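Local structure of Bcl-2-like protein FPV039 (Fowlpox virus, 5TZP) at residues Y26-N31 / Y113-I118. The protein blocks apoptosis of the infected host cell by sequestering and inactivating proapoptotic Bcl-2 proteins, BAK1 and BAX among them. Sequence-based numbering, arbitrary orientation. Where two conformers were deposited one is given.
Sequences YIIEYN and YYDGII
The carbonyl oxygen of Ile27 is gripped twice by Asn31: the backbone N of Asn31 closes the helical turn, and Asn31 ND2 bonds to Ile27 O at 3.0 Å, nearly straight at 169°. The two donors reach that oxygen from opposite faces of the carbonyl plane, and the side-chain bond fixes the rotation of the amide, whose face is turned to Tyr113. Amide and phenol planes lie only 8° apart. Asn31 CG lies 3.4 Å from Tyr113 CD1, and Asn31 OD1 sits over the CB-CG bond of Tyr113. Asn31 CB stands over the ring centre, 3.5 Å from the centroid, a CH-pi contact almost on the normal. Tyr113 reaches this place with CG between its backbone N and carbonyl carbon (chi1 44°), turning the ring across helix 14-32, from Asn31 to Ile28, where Tyr113 OH meets Ile28 CG2 at 3.7 Å. This is the packing of the BH2 segment, at the start of helix 115-136, against the N-terminal helix of the all-helical Bcl-2 fold. Tyr114 occupies the N-cap position, and Asp115 begins the first turn. Asp115 OD2 lies 3.7 Å from Ile28 CG1, while its hydrogen bond goes to Gln24 NE2, one turn back on helix 14-32; a sulfate, probably from the crystallisation liquor, sits close to the same side chain. At the root of that side chain, Asp115 CB packs on Ile27 CG2. Deeper in, Ile27 CD1 meets Ile118 CG2 at 3.9 Å, the two buried side chains crossing at about a right angle, and Ile118 also rests on Cys98 of helix 88-105.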
loop_
_atom_site.group_PDB
_atom_site.type_symbol
_atom_site.label_atom_id
_atom_site.label_comp_id
_atom_site.label_asym_id
_atom_site.label_seq_id
_atom_site.Cartn_x
_atom_site.Cartn_y
_atom_site.Cartn_z
ATOM N N TYR A 26 -3.449 6.172 6.370
ATOM C CA TYR A 26 -2.182 6.550 5.741
ATOM C C TYR A 26 -2.450 7.293 4.434
ATOM O O TYR A 26 -1.856 8.344 4.162
ATOM C CB TYR A 26 -1.248 5.346 5.552
ATOM C CG TYR A 26 -0.027 5.773 4.786
ATOM C CD1 TYR A 26 0.853 6.667 5.329
ATOM C CD2 TYR A 26 0.119 5.440 3.487
ATOM C CE1 TYR A 26 1.943 7.184 4.579
ATOM C CE2 TYR A 26 1.179 5.970 2.745
ATOM C CZ TYR A 26 2.023 6.818 3.300
ATOM O OH TYR A 26 3.049 7.390 2.559
ATOM N N ILE A 27 -3.348 6.774 3.592
ATOM C CA ILE A 27 -3.593 7.409 2.299
ATOM C C ILE A 27 -4.174 8.804 2.521
ATOM O O ILE A 27 -3.797 9.777 1.841
ATOM C CB ILE A 27 -4.483 6.523 1.428
ATOM C CG1 ILE A 27 -3.676 5.293 1.016
ATOM C CG2 ILE A 27 -4.929 7.279 0.177
ATOM C CD1 ILE A 27 -4.428 4.251 0.224
ATOM N N ILE A 28 -5.050 8.980 3.514
ATOM C CA ILE A 28 -5.548 10.324 3.862
ATOM C C ILE A 28 -4.394 11.242 4.276
ATOM O O ILE A 28 -4.337 12.395 3.830
ATOM C CB ILE A 28 -6.626 10.184 4.935
ATOM C CG1 ILE A 28 -7.890 9.537 4.332
ATOM C CG2 ILE A 28 -6.943 11.595 5.487
ATOM C CD1 ILE A 28 -8.821 9.086 5.394
ATOM N N GLU A 29 -3.500 10.766 5.127
ATOM C CA GLU A 29 -2.370 11.591 5.536
ATOM C C GLU A 29 -1.511 12.001 4.332
ATOM O O GLU A 29 -1.096 13.166 4.188
ATOM C CB GLU A 29 -1.542 10.917 6.627
ATOM C CG GLU A 29 -0.279 11.770 6.974
ATOM C CD GLU A 29 0.391 11.450 8.238
ATOM O OE1 GLU A 29 1.458 12.061 8.453
ATOM O OE2 GLU A 29 -0.133 10.723 9.114
ATOM N N TYR A 30 -1.216 11.051 3.466
ATOM C CA TYR A 30 -0.377 11.313 2.301
ATOM C C TYR A 30 -1.009 12.389 1.438
ATOM O O TYR A 30 -0.322 13.285 0.930
ATOM C CB TYR A 30 -0.173 10.015 1.541
ATOM C CG TYR A 30 0.725 10.228 0.371
ATOM C CD1 TYR A 30 2.135 10.253 0.516
ATOM C CD2 TYR A 30 0.237 10.445 -0.901
ATOM C CE1 TYR A 30 2.931 10.561 -0.597
ATOM C CE2 TYR A 30 1.018 10.705 -1.955
ATOM C CZ TYR A 30 2.345 10.815 -1.840
ATOM O OH TYR A 30 3.068 11.131 -2.994
ATOM N N ASN A 31 -2.335 12.327 1.246
ATOM C CA ASN A 31 -3.027 13.265 0.369
ATOM C C ASN A 31 -3.188 14.617 0.981
ATOM O O ASN A 31 -3.168 15.680 0.268
ATOM C CB ASN A 31 -4.375 12.735 -0.016
ATOM C CG ASN A 31 -4.258 11.918 -1.248
ATOM O OD1 ASN A 31 -4.254 12.437 -2.392
ATOM N ND2 ASN A 31 -4.089 10.669 -1.055
ATOM N N TYR A 113 -9.856 11.854 -3.864
ATOM C CA TYR A 113 -8.626 11.132 -4.201
ATOM C C TYR A 113 -8.812 9.642 -4.051
ATOM O O TYR A 113 -7.825 8.883 -4.045
ATOM C CB TYR A 113 -7.411 11.652 -3.420
ATOM C CG TYR A 113 -7.608 11.926 -1.966
ATOM C CD1 TYR A 113 -7.442 10.898 -0.994
ATOM C CD2 TYR A 113 -7.926 13.182 -1.494
ATOM C CE1 TYR A 113 -7.628 11.116 0.376
ATOM C CE2 TYR A 113 -8.166 13.368 -0.148
ATOM C CZ TYR A 113 -7.986 12.314 0.774
ATOM O OH TYR A 113 -8.226 12.593 2.120
ATOM N N TYR A 114 -10.055 9.177 -4.009
ATOM C CA TYR A 114 -10.348 7.763 -4.148
ATOM C C TYR A 114 -9.745 6.930 -3.038
ATOM O O TYR A 114 -9.539 5.694 -3.242
ATOM C CB TYR A 114 -9.971 7.262 -5.569
ATOM C CG TYR A 114 -10.703 8.020 -6.624
ATOM C CD1 TYR A 114 -12.046 7.755 -6.844
ATOM C CD2 TYR A 114 -10.061 8.988 -7.432
ATOM C CE1 TYR A 114 -12.785 8.433 -7.783
ATOM C CE2 TYR A 114 -10.901 9.662 -8.416
ATOM C CZ TYR A 114 -12.205 9.333 -8.525
ATOM O OH TYR A 114 -13.172 9.989 -9.441
ATOM N N ASP A 115 -9.586 7.501 -1.858
ATOM C CA ASP A 115 -9.071 6.708 -0.758
ATOM C C ASP A 115 -9.981 5.559 -0.380
ATOM O O ASP A 115 -9.480 4.517 0.071
ATOM C CB ASP A 115 -8.779 7.660 0.423
ATOM C CG ASP A 115 -9.978 8.381 0.923
ATOM O OD1 ASP A 115 -10.575 9.199 0.178
ATOM O OD2 ASP A 115 -10.456 8.196 2.048
ATOM N N GLY A 116 -11.269 5.689 -0.541
ATOM C CA GLY A 116 -12.145 4.579 -0.201
ATOM C C GLY A 116 -11.988 3.358 -1.082
ATOM O O GLY A 116 -11.681 2.280 -0.597
ATOM N N ILE A 117 -12.146 3.520 -2.403
ATOM C CA ILE A 117 -12.005 2.365 -3.302
ATOM C C ILE A 117 -10.588 1.804 -3.258
ATOM O O ILE A 117 -10.378 0.590 -3.371
ATOM C CB ILE A 117 -12.440 2.656 -4.771
ATOM C CG1 ILE A 117 -11.770 3.894 -5.414
ATOM C CG2 ILE A 117 -13.973 2.671 -4.930
ATOM C CD1 ILE A 117 -12.100 4.073 -6.966
ATOM N N ILE A 118 -9.597 2.681 -3.150
ATOM C CA ILE A 118 -8.199 2.186 -3.157
ATOM C C ILE A 118 -7.881 1.425 -1.886
ATOM O O ILE A 118 -7.381 0.320 -1.935
ATOM C CB ILE A 118 -7.270 3.362 -3.436
ATOM C CG1 ILE A 118 -7.405 3.889 -4.845
ATOM C CG2 ILE A 118 -5.799 2.902 -3.153
ATOM C CD1 ILE A 118 -6.651 5.203 -5.022
#